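Local coordinates for protein cellulase CEL9M (Clostridium cellulolyticum, PDB 1IA6) that probably hydrolyses internal beta-1,4-glucosidic linkages of cellulose and related beta-glucans, as a family 9 endoglucanase with an alpha-helical barrel fold, at residues S70-G75 with T158-T163; T228-A233 with Q269-Q274; V337-I340 with N344-N347. One frame throughout, in Å; residues are numbered along the deposited sequence. Where two conformers were deposited one is given.

Interaction 1. Residues S70-G75 with T158-T163; sequences SAAILG and TSAALT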
ATOM      1  N   SER A  70      -2.909  -1.313  -0.493  1.00  5.01           N
ATOM      2  CA  SER A  70      -2.409   0.057  -0.450  1.00  7.19           C
ATOM      3  C   SER A  70      -3.448   1.029   0.095  1.00  7.78           C
ATOM      4  O   SER A  70      -3.135   1.865   0.942  1.00  6.81           O
ATOM      5  CB  SER A  70      -1.950   0.489  -1.843  1.00  8.11           C
ATOM      6  OG  SER A  70      -0.823  -0.280  -2.242  1.00  8.28           O
ATOM      7  N   ALA A  71      -4.682   0.914  -0.383  1.00  6.90           N
ATOM      8  CA  ALA A  71      -5.755   1.786   0.084  1.00  8.10           C
ATOM      9  C   ALA A  71      -6.008   1.572   1.572  1.00  7.68           C
ATOM     10  O   ALA A  71      -6.285   2.521   2.305  1.00  7.41           O
ATOM     11  CB  ALA A  71      -7.035   1.520  -0.707  1.00  7.34           C
ATOM     12  N   ALA A  72      -5.920   0.323   2.020  1.00  6.75           N
ATOM     13  CA  ALA A  72      -6.149   0.009   3.426  1.00  6.24           C
ATOM     14  C   ALA A  72      -5.049   0.541   4.332  1.00  7.32           C
ATOM     15  O   ALA A  72      -5.329   1.060   5.413  1.00  6.55           O
ATOM     16  CB  ALA A  72      -6.292  -1.505   3.616  1.00  8.30           C
ATOM     17  N   ILE A  73      -3.797   0.410   3.903  1.00  7.00           N
ATOM     18  CA  ILE A  73      -2.674   0.877   4.713  1.00  7.26           C
ATOM     19  C   ILE A  73      -2.632   2.400   4.788  1.00  6.87           C
ATOM     20  O   ILE A  73      -2.289   2.964   5.828  1.00  7.91           O
ATOM     21  CB  ILE A  73      -1.328   0.344   4.168  1.00  7.89           C
ATOM     22  CG1 ILE A  73      -1.326  -1.185   4.210  1.00 10.59           C
ATOM     23  CG2 ILE A  73      -0.160   0.929   4.962  1.00  8.24           C
ATOM     24  CD1 ILE A  73      -1.821  -1.786   5.511  1.00 11.76           C
ATOM     25  N   LEU A  74      -2.969   3.065   3.690  1.00  6.42           N
ATOM     26  CA  LEU A  74      -2.999   4.526   3.689  1.00  7.62           C
ATOM     27  C   LEU A  74      -4.114   4.984   4.627  1.00  7.37           C
ATOM     28  O   LEU A  74      -3.942   5.930   5.393  1.00  8.05           O
ATOM     29  CB  LEU A  74      -3.261   5.063   2.281  1.00  9.58           C
ATOM     30  CG  LEU A  74      -2.098   4.986   1.291  1.00  9.90           C
ATOM     31  CD1 LEU A  74      -2.600   5.341  -0.102  1.00 12.63           C
ATOM     32  CD2 LEU A  74      -0.981   5.943   1.728  1.00  9.94           C
ATOM     33  N   GLY A  75      -5.254   4.302   4.566  1.00  6.61           N
ATOM     34  CA  GLY A  75      -6.369   4.651   5.433  1.00  6.32           C
ATOM     35  C   GLY A  75      -6.018   4.428   6.894  1.00  7.09           C
ATOM     36  O   GLY A  75      -6.422   5.199   7.762  1.00  6.44           O
ATOM     37  N   THR A 158     -10.086  -4.777   0.308  1.00  7.07           N
ATOM     38  CA  THR A 158     -10.907  -3.713  -0.259  1.00  5.92           C
ATOM     39  C   THR A 158     -11.951  -3.307   0.776  1.00  7.20           C
ATOM     40  O   THR A 158     -12.232  -2.125   0.959  1.00  6.93           O
ATOM     41  CB  THR A 158     -11.593  -4.181  -1.560  1.00  8.26           C
ATOM     42  OG1 THR A 158     -10.592  -4.648  -2.472  1.00  7.42           O
ATOM     43  CG2 THR A 158     -12.353  -3.036  -2.213  1.00  7.74           C
ATOM     44  N   SER A 159     -12.512  -4.294   1.466  1.00  6.43           N
ATOM     45  CA  SER A 159     -13.501  -4.029   2.506  1.00  7.84           C
ATOM     46  C   SER A 159     -12.875  -3.158   3.597  1.00  6.29           C
ATOM     47  O   SER A 159     -13.469  -2.171   4.037  1.00  7.60           O
ATOM     48  CB  SER A 159     -13.994  -5.349   3.111  1.00  7.88           C
ATOM     49  OG  SER A 159     -14.886  -5.126   4.194  1.00 10.52           O
ATOM     50  N   ALA A 160     -11.671  -3.524   4.031  1.00  6.73           N
ATOM     51  CA  ALA A 160     -10.986  -2.770   5.078  1.00  5.21           C
ATOM     52  C   ALA A 160     -10.724  -1.341   4.627  1.00  5.38           C
ATOM     53  O   ALA A 160     -10.888  -0.404   5.401  1.00  5.21           O
ATOM     54  CB  ALA A 160      -9.670  -3.456   5.452  1.00  5.55           C
ATOM     55  N   ALA A 161     -10.313  -1.176   3.375  1.00  5.00           N
ATOM     56  CA  ALA A 161     -10.041   0.155   2.844  1.00  5.48           C
ATOM     57  C   ALA A 161     -11.311   1.002   2.861  1.00  6.22           C
ATOM     58  O   ALA A 161     -11.264   2.197   3.155  1.00  5.85           O
ATOM     59  CB  ALA A 161      -9.504   0.050   1.414  1.00  5.59           C
ATOM     60  N   LEU A 162     -12.443   0.376   2.539  1.00  5.51           N
ATOM     61  CA  LEU A 162     -13.727   1.074   2.507  1.00  5.69           C
ATOM     62  C   LEU A 162     -14.235   1.406   3.909  1.00  6.92           C
ATOM     63  O   LEU A 162     -14.820   2.469   4.125  1.00  6.17           O
ATOM     64  CB  LEU A 162     -14.763   0.238   1.751  1.00  5.71           C
ATOM     65  CG  LEU A 162     -14.559   0.178   0.232  1.00  7.22           C
ATOM     66  CD1 LEU A 162     -15.462  -0.889  -0.374  1.00 10.87           C
ATOM     67  CD2 LEU A 162     -14.844   1.551  -0.377  1.00  9.20           C
ATOM     68  N   THR A 163     -14.014   0.503   4.858  1.00  6.69           N
ATOM     69  CA  THR A 163     -14.442   0.749   6.233  1.00  7.23           C
ATOM     70  C   THR A 163     -13.599   1.877   6.816  1.00  8.78           C
ATOM     71  O   THR A 163     -14.103   2.741   7.530  1.00  8.59           O
ATOM     72  CB  THR A 163     -14.270  -0.501   7.109  1.00  6.74           C
ATOM     73  OG1 THR A 163     -15.066  -1.563   6.575  1.00  7.77           O
ATOM     74  CG2 THR A 163     -14.715  -0.215   8.551  1.00  7.77           C
TER
HETATM   75  O   HOH W   1      -8.894   3.632   3.201  1.00 10.96           O
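Four alanines, Ala71 and Ala72 on one helix and Ala160 and Ala161 on the other, bring helices 64-80 and 152-169 together, methyl against methyl and methyl against backbone. The apolar part centres on Ala161, whose CB points at the opposing helix and stops 3.6 Å from Ala71 CB. It also reaches the backbone, since Ala161 CB lies 3.6 Å from Ala72 N. On the flank, Ala72 CB and Ala160 CB meet more loosely at 4.3 Å. The measurable result is a short CA-CA distance, 3.9 Å between Ala72 and Ala161, with the segment axes 7.7 Å apart at closest approach. The two N-to-C directions differ by 33°, so the helices run roughly parallel, as adjacent core helices do in the (alpha/alpha)6 barrel of glycoside hydrolase family 9.

The polar part is indirect: one water donates to Ala71 O at 3.0 Å and to Ala161 O at 2.8 Å. Around the pair, Phe101 and Phe105 of helix 91-107 pack on Ala71, while Trp215 of helix 210-224 packs on Ala160. Further along, Gly75 O accepts from Asn168 ND2, a direct link between the same two helices. With only methyl side chains at the crossing, the backbones can come close, and the water supplies the protons that two carbonyl oxygens, both acceptors, cannot give each other.

Interaction 2. Residues T228-A233 with Q269-Q274; sequences TYITDA and QITGKQ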
ATOM      1  N   THR A 228     -20.144  -9.825  16.588  1.00 14.86           N
ATOM      2  CA  THR A 228     -20.099 -10.970  15.688  1.00 15.08           C
ATOM      3  C   THR A 228     -18.879 -10.934  14.780  1.00 13.57           C
ATOM      4  O   THR A 228     -18.344 -11.978  14.412  1.00 13.33           O
ATOM      5  CB  THR A 228     -21.362 -11.043  14.808  1.00 17.44           C
ATOM      6  OG1 THR A 228     -21.527  -9.806  14.106  1.00 21.96           O
ATOM      7  CG2 THR A 228     -22.589 -11.302  15.667  1.00 21.01           C
ATOM      8  N   TYR A 229     -18.438  -9.735  14.415  1.00 12.33           N
ATOM      9  CA  TYR A 229     -17.274  -9.609  13.548  1.00 11.86           C
ATOM     10  C   TYR A 229     -16.008 -10.105  14.234  1.00 11.67           C
ATOM     11  O   TYR A 229     -15.115 -10.647  13.582  1.00 11.36           O
ATOM     12  CB  TYR A 229     -17.093  -8.155  13.107  1.00 12.01           C
ATOM     13  CG  TYR A 229     -18.115  -7.713  12.085  1.00 13.33           C
ATOM     14  CD1 TYR A 229     -18.146  -8.287  10.812  1.00 12.88           C
ATOM     15  CD2 TYR A 229     -19.054  -6.728  12.387  1.00 13.54           C
ATOM     16  CE1 TYR A 229     -19.085  -7.894   9.868  1.00 14.14           C
ATOM     17  CE2 TYR A 229     -20.001  -6.324  11.448  1.00 14.24           C
ATOM     18  CZ  TYR A 229     -20.008  -6.912  10.191  1.00 15.59           C
ATOM     19  OH  TYR A 229     -20.931  -6.516   9.253  1.00 15.89           O
ATOM     20  N   ILE A 230     -15.920  -9.921  15.548  1.00 10.90           N
ATOM     21  CA  ILE A 230     -14.737 -10.376  16.271  1.00 12.24           C
ATOM     22  C   ILE A 230     -14.799 -11.893  16.419  1.00 12.77           C
ATOM     23  O   ILE A 230     -13.772 -12.567  16.421  1.00 13.25           O
ATOM     24  CB  ILE A 230     -14.620  -9.696  17.658  1.00 11.98           C
ATOM     25  CG1 ILE A 230     -14.482  -8.180  17.477  1.00 12.61           C
ATOM     26  CG2 ILE A 230     -13.416 -10.244  18.421  1.00 12.42           C
ATOM     27  CD1 ILE A 230     -13.316  -7.742  16.583  1.00 13.26           C
ATOM     28  N   THR A 231     -16.008 -12.431  16.535  1.00 12.94           N
ATOM     29  CA  THR A 231     -16.165 -13.873  16.639  1.00 14.00           C
ATOM     30  C   THR A 231     -15.618 -14.467  15.336  1.00 13.13           C
ATOM     31  O   THR A 231     -14.907 -15.470  15.359  1.00 14.63           O
ATOM     32  CB  THR A 231     -17.652 -14.264  16.825  1.00 15.32           C
ATOM     33  OG1 THR A 231     -18.144 -13.698  18.049  1.00 15.78           O
ATOM     34  CG2 THR A 231     -17.809 -15.774  16.881  1.00 16.85           C
ATOM     35  N   ASP A 232     -15.934 -13.830  14.208  1.00 12.50           N
ATOM     36  CA  ASP A 232     -15.449 -14.288  12.902  1.00 12.40           C
ATOM     37  C   ASP A 232     -13.930 -14.168  12.841  1.00 11.94           C
ATOM     38  O   ASP A 232     -13.233 -15.105  12.450  1.00 13.19           O
ATOM     39  CB  ASP A 232     -16.009 -13.433  11.755  1.00 13.85           C
ATOM     40  CG  ASP A 232     -17.464 -13.716  11.448  1.00 16.69           C
ATOM     41  OD1 ASP A 232     -18.011 -14.717  11.951  1.00 15.29           O
ATOM     42  OD2 ASP A 232     -18.056 -12.927  10.678  1.00 18.01           O
ATOM     43  N   ALA A 233     -13.429 -12.997  13.218  1.00 10.23           N
ATOM     44  CA  ALA A 233     -11.998 -12.723  13.179  1.00 12.23           C
ATOM     45  C   ALA A 233     -11.143 -13.742  13.915  1.00 12.19           C
ATOM     46  O   ALA A 233     -10.128 -14.200  13.387  1.00 11.90           O
ATOM     47  CB  ALA A 233     -11.722 -11.327  13.718  1.00 11.32           C
ATOM     48  N   GLN A 269      -5.543  -5.670  20.789  0.50 15.70           N
ATOM     49  CA  GLN A 269      -6.137  -4.432  21.283  0.50 16.53           C
ATOM     50  C   GLN A 269      -7.616  -4.594  21.613  0.50 15.99           C
ATOM     51  O   GLN A 269      -8.092  -4.111  22.641  0.50 15.54           O
ATOM     52  CB  GLN A 269      -5.965  -3.335  20.229  0.50 19.53           C
ATOM     53  CG  GLN A 269      -6.445  -1.957  20.648  0.50 24.41           C
ATOM     54  CD  GLN A 269      -6.167  -0.910  19.586  0.50 26.90           C
ATOM     55  OE1 GLN A 269      -5.296  -1.089  18.734  0.50 29.57           O
ATOM     56  NE2 GLN A 269      -6.896   0.197  19.641  0.50 28.25           N
ATOM     57  N   ILE A 270      -8.330  -5.286  20.733  1.00 13.33           N
ATOM     58  CA  ILE A 270      -9.762  -5.509  20.887  1.00 14.05           C
ATOM     59  C   ILE A 270     -10.181  -6.607  21.866  1.00 14.92           C
ATOM     60  O   ILE A 270     -11.155  -6.440  22.602  1.00 15.83           O
ATOM     61  CB  ILE A 270     -10.392  -5.809  19.505  1.00 13.27           C
ATOM     62  CG1 ILE A 270     -10.203  -4.599  18.586  1.00 14.14           C
ATOM     63  CG2 ILE A 270     -11.868  -6.146  19.647  1.00 13.53           C
ATOM     64  CD1 ILE A 270     -10.599  -4.862  17.149  1.00 14.88           C
ATOM     65  N   THR A 271      -9.453  -7.720  21.880  1.00 15.27           N
ATOM     66  CA  THR A 271      -9.792  -8.847  22.751  1.00 15.02           C
ATOM     67  C   THR A 271      -8.949  -8.949  24.015  1.00 17.36           C
ATOM     68  O   THR A 271      -9.375  -9.550  25.001  1.00 18.42           O
ATOM     69  CB  THR A 271      -9.649 -10.183  22.008  1.00 15.32           C
ATOM     70  OG1 THR A 271      -8.257 -10.472  21.815  1.00 11.96           O
ATOM     71  CG2 THR A 271     -10.341 -10.121  20.657  1.00 16.39           C
ATOM     72  N   GLY A 272      -7.748  -8.384  23.973  1.00 17.09           N
ATOM     73  CA  GLY A 272      -6.864  -8.439  25.121  1.00 18.65           C
ATOM     74  C   GLY A 272      -6.285  -9.821  25.374  1.00 19.17           C
ATOM     75  O   GLY A 272      -5.603 -10.033  26.379  1.00 20.60           O
ATOM     76  N   LYS A 273      -6.537 -10.760  24.465  1.00 16.87           N
ATOM     77  CA  LYS A 273      -6.044 -12.128  24.621  1.00 17.24           C
ATOM     78  C   LYS A 273      -4.533 -12.278  24.474  1.00 17.77           C
ATOM     79  O   LYS A 273      -3.915 -11.677  23.597  1.00 14.71           O
ATOM     80  CB  LYS A 273      -6.750 -13.060  23.639  1.00 17.07           C
ATOM     81  CG  LYS A 273      -8.213 -13.313  23.964  1.00 18.50           C
ATOM     82  CD  LYS A 273      -8.783 -14.370  23.039  1.00 18.61           C
ATOM     83  CE  LYS A 273     -10.227 -14.682  23.360  1.00 20.71           C
ATOM     84  NZ  LYS A 273     -10.755 -15.726  22.444  1.00 21.05           N
ATOM     85  N   GLN A 274      -3.952 -13.108  25.335  1.00 17.71           N
ATOM     86  CA  GLN A 274      -2.511 -13.341  25.343  1.00 18.61           C
ATOM     87  C   GLN A 274      -1.949 -13.910  24.046  1.00 17.28           C
ATOM     88  O   GLN A 274      -0.842 -13.559  23.644  1.00 18.97           O
ATOM     89  CB  GLN A 274      -2.138 -14.273  26.500  1.00 20.12           C
ATOM     90  CG  GLN A 274      -0.640 -14.365  26.769  1.00 22.88           C
ATOM     91  CD  GLN A 274      -0.032 -13.020  27.126  1.00 23.95           C
ATOM     92  OE1 GLN A 274      -0.586 -12.273  27.933  1.00 26.36           O
ATOM     93  NE2 GLN A 274       1.118 -12.710  26.536  1.00 24.42           N
TER
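Ile230, near the start of helix 228-236, meets Ile270 and Thr271 at the end of helix 260-271, and its side chain accounts for every contact made from its own side. Its CB already faces the partner segment, although it is still 4.9 Å from Ile270 CG2. At CB the chain forks. The CG2 branch, anti to the backbone N, runs to the methyl of the threonine, with Ile230 CG2 and Thr271 CG2 3.8 Å apart. The other branch, beside the backbone N (chi1 -62°), turns to the isoleucine: Ile230 CG1 lies 4.0 Å from Ile270 CG2. At the tip, Ile230 CD1 comes closer to that same methyl, 3.7 Å from Ile270 CG2. It touches the end of the chain as well, with Ile230 CD1 and Ile270 CD1 at 4.0 Å. The side chains thus pass each other at a slant, and Tyr221 of helix 210-224 packs on both isoleucines.

The partner is a helix terminus joined to the next helix by a tight turn. Thr271 OG1 accepts from Lys273 N over 3.2 Å with an N-H...O angle of 168°, an ST turn; between them Gly272 leaves the helix with positive phi (71°), and Lys273 is the N-cap residue of helix 274-289. The same hydroxyl also bonds back to Leu267 O. With these two bonds on OG1, the rotation of the threonine is probably fixed, leaving CG2 directed at Ile230. Beyond the apolar patch, Lys273 NZ forms a salt bridge with Glu234, a second tie from this turn to helix 228-236.

Interaction 3. Residues V337-I340 with N344-N347; sequences VDYI and NPAN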
ATOM      1  N   VAL A 337      13.814   4.537   9.280  1.00  9.95           N
ATOM      2  CA  VAL A 337      13.328   5.724   8.593  1.00 10.98           C
ATOM      3  C   VAL A 337      14.482   6.641   8.215  1.00 10.99           C
ATOM      4  O   VAL A 337      14.570   7.106   7.077  1.00 10.63           O
ATOM      5  CB  VAL A 337      12.345   6.525   9.469  1.00 11.46           C
ATOM      6  CG1 VAL A 337      11.959   7.814   8.767  1.00 12.75           C
ATOM      7  CG2 VAL A 337      11.109   5.695   9.753  1.00 12.62           C
ATOM      8  N   ASP A 338      15.371   6.904   9.169  1.00 11.63           N
ATOM      9  CA  ASP A 338      16.506   7.782   8.903  1.00 11.87           C
ATOM     10  C   ASP A 338      17.415   7.226   7.814  1.00 11.48           C
ATOM     11  O   ASP A 338      18.010   7.985   7.052  1.00 11.00           O
ATOM     12  CB  ASP A 338      17.305   8.036  10.188  1.00 12.39           C
ATOM     13  CG  ASP A 338      16.526   8.862  11.200  1.00 14.55           C
ATOM     14  OD1 ASP A 338      15.481   9.433  10.824  1.00 15.45           O
ATOM     15  OD2 ASP A 338      16.959   8.949  12.365  1.00 14.20           O
ATOM     16  N   TYR A 339      17.512   5.902   7.736  1.00 10.92           N
ATOM     17  CA  TYR A 339      18.334   5.262   6.713  1.00 10.35           C
ATOM     18  C   TYR A 339      17.744   5.587   5.343  1.00 10.64           C
ATOM     19  O   TYR A 339      18.463   5.960   4.413  1.00  9.89           O
ATOM     20  CB  TYR A 339      18.368   3.746   6.939  1.00 10.31           C
ATOM     21  CG  TYR A 339      19.239   2.984   5.960  1.00  9.72           C
ATOM     22  CD1 TYR A 339      18.814   2.753   4.652  1.00 11.09           C
ATOM     23  CD2 TYR A 339      20.486   2.490   6.345  1.00 12.55           C
ATOM     24  CE1 TYR A 339      19.609   2.046   3.749  1.00 11.44           C
ATOM     25  CE2 TYR A 339      21.291   1.781   5.450  1.00 11.09           C
ATOM     26  CZ  TYR A 339      20.846   1.563   4.155  1.00 12.03           C
ATOM     27  OH  TYR A 339      21.628   0.862   3.263  1.00 12.01           O
ATOM     28  N   ILE A 340      16.426   5.457   5.234  1.00  9.65           N
ATOM     29  CA  ILE A 340      15.715   5.739   3.993  1.00  9.94           C
ATOM     30  C   ILE A 340      15.888   7.198   3.564  1.00  9.86           C
ATOM     31  O   ILE A 340      16.047   7.490   2.379  1.00  9.83           O
ATOM     32  CB  ILE A 340      14.203   5.417   4.157  1.00 11.01           C
ATOM     33  CG1 ILE A 340      14.015   3.901   4.259  1.00 10.94           C
ATOM     34  CG2 ILE A 340      13.397   5.999   2.995  1.00 11.01           C
ATOM     35  CD1 ILE A 340      12.615   3.474   4.653  1.00 13.65           C
ATOM     36  N   ASN A 344      22.811   6.643   5.327  1.00 12.79           N
ATOM     37  CA  ASN A 344      23.284   5.337   4.880  1.00 13.93           C
ATOM     38  C   ASN A 344      24.648   5.446   4.203  1.00 14.43           C
ATOM     39  O   ASN A 344      25.086   6.538   3.839  1.00 13.75           O
ATOM     40  CB  ASN A 344      22.259   4.727   3.919  1.00 13.27           C
ATOM     41  CG  ASN A 344      21.930   5.651   2.763  1.00 14.09           C
ATOM     42  OD1 ASN A 344      22.789   5.958   1.940  1.00 13.05           O
ATOM     43  ND2 ASN A 344      20.683   6.109   2.702  1.00 12.93           N
ATOM     44  N   PRO A 345      25.341   4.307   4.032  1.00 15.43           N
ATOM     45  CA  PRO A 345      26.662   4.287   3.397  1.00 15.23           C
ATOM     46  C   PRO A 345      26.691   4.807   1.957  1.00 16.95           C
ATOM     47  O   PRO A 345      27.748   5.200   1.457  1.00 16.13           O
ATOM     48  CB  PRO A 345      27.063   2.814   3.489  1.00 16.30           C
ATOM     49  CG  PRO A 345      26.388   2.368   4.751  1.00 16.22           C
ATOM     50  CD  PRO A 345      25.020   2.987   4.602  1.00 15.83           C
ATOM     51  N   ALA A 346      25.540   4.813   1.292  1.00 15.56           N
ATOM     52  CA  ALA A 346      25.475   5.284  -0.087  1.00 16.89           C
ATOM     53  C   ALA A 346      25.274   6.794  -0.151  1.00 17.19           C
ATOM     54  O   ALA A 346      25.297   7.386  -1.231  1.00 18.71           O
ATOM     55  CB  ALA A 346      24.350   4.573  -0.832  1.00 16.37           C
ATOM     56  N   ASN A 347      25.084   7.408   1.013  1.00 16.24           N
ATOM     57  CA  ASN A 347      24.875   8.849   1.117  1.00 18.02           C
ATOM     58  C   ASN A 347      23.823   9.344   0.132  1.00 17.12           C
ATOM     59  O   ASN A 347      24.021  10.351  -0.551  1.00 17.78           O
ATOM     60  CB  ASN A 347      26.190   9.595   0.885  1.00 20.29           C
ATOM     61  CG  ASN A 347      27.260   9.211   1.886  1.00 23.00           C
ATOM     62  OD1 ASN A 347      28.322   8.716   1.513  1.00 25.80           O
ATOM     63  ND2 ASN A 347      26.982   9.436   3.166  1.00 24.14           N
TER
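A type I beta turn, Asn344 to Asn347, follows the end of helix 327-341, and its first residue folds back against Tyr339 in the last turn of that helix. The turn itself is closed by Asn347 N donating to Asn344 O at 3.0 Å. Two contacts of Asn344 fasten it to the helix. In the polar one, Asn344 ND2 donates to Tyr339 O over 2.8 Å with an N-H...O angle of 156°; the donor lies in the plane of the carbonyl, and the acceptor is nearly in the plane of the amide. The second bond of this nitrogen runs to Met348 O, just past the turn.

The apolar contact is a CH-pi interaction. Asn344 CB sits over the middle of the Tyr339 ring, 3.5 Å from the centroid and 15° off the normal. Both contacts are possible at once because CG of Asn344 takes the position between backbone N and carbonyl carbon (chi1 54°), which swings the amide to the helix carbonyl while CB stays above the ring. Beside it, Pro345 CD approaches obliquely, 4.0 Å from Tyr339 CE2.

The phenol end is anchored separately, by a hydrogen bond between Tyr339 OH and Asp397 OD1. Asp343, immediately before the turn, is a ligand of the bound nickel ion. With ND2 engaged by two carbonyls and the ring pinned at its hydroxyl, the asparagine is restrained in both position and rotation, satisfying a late helical carbonyl as the chain turns away.

Overall arrangement
The three contacts are separate. The centres of interactions 1 and 2 lie 19 Å apart, those of interactions 1 and 3 lie 29 Å apart, and those of interactions 2 and 3 lie 39 Å apart. Helix 210-224 connects the first two, with Trp215 on Ala160 and Tyr221 on both isoleucines of interaction 2. Helix 413-429 runs along segments of both interactions 1 and 3, packing on Leu74 and Val337, neither of which takes part in its contact. Interaction 1 is deep in the barrel, and the side chain of Ala160 is about 12 Å from the calcium ion. Beside interaction 3, the side chains of Asn344 and Asp401, a predicted active-site residue, are about 12 Å apart. Interaction 2 is peripheral.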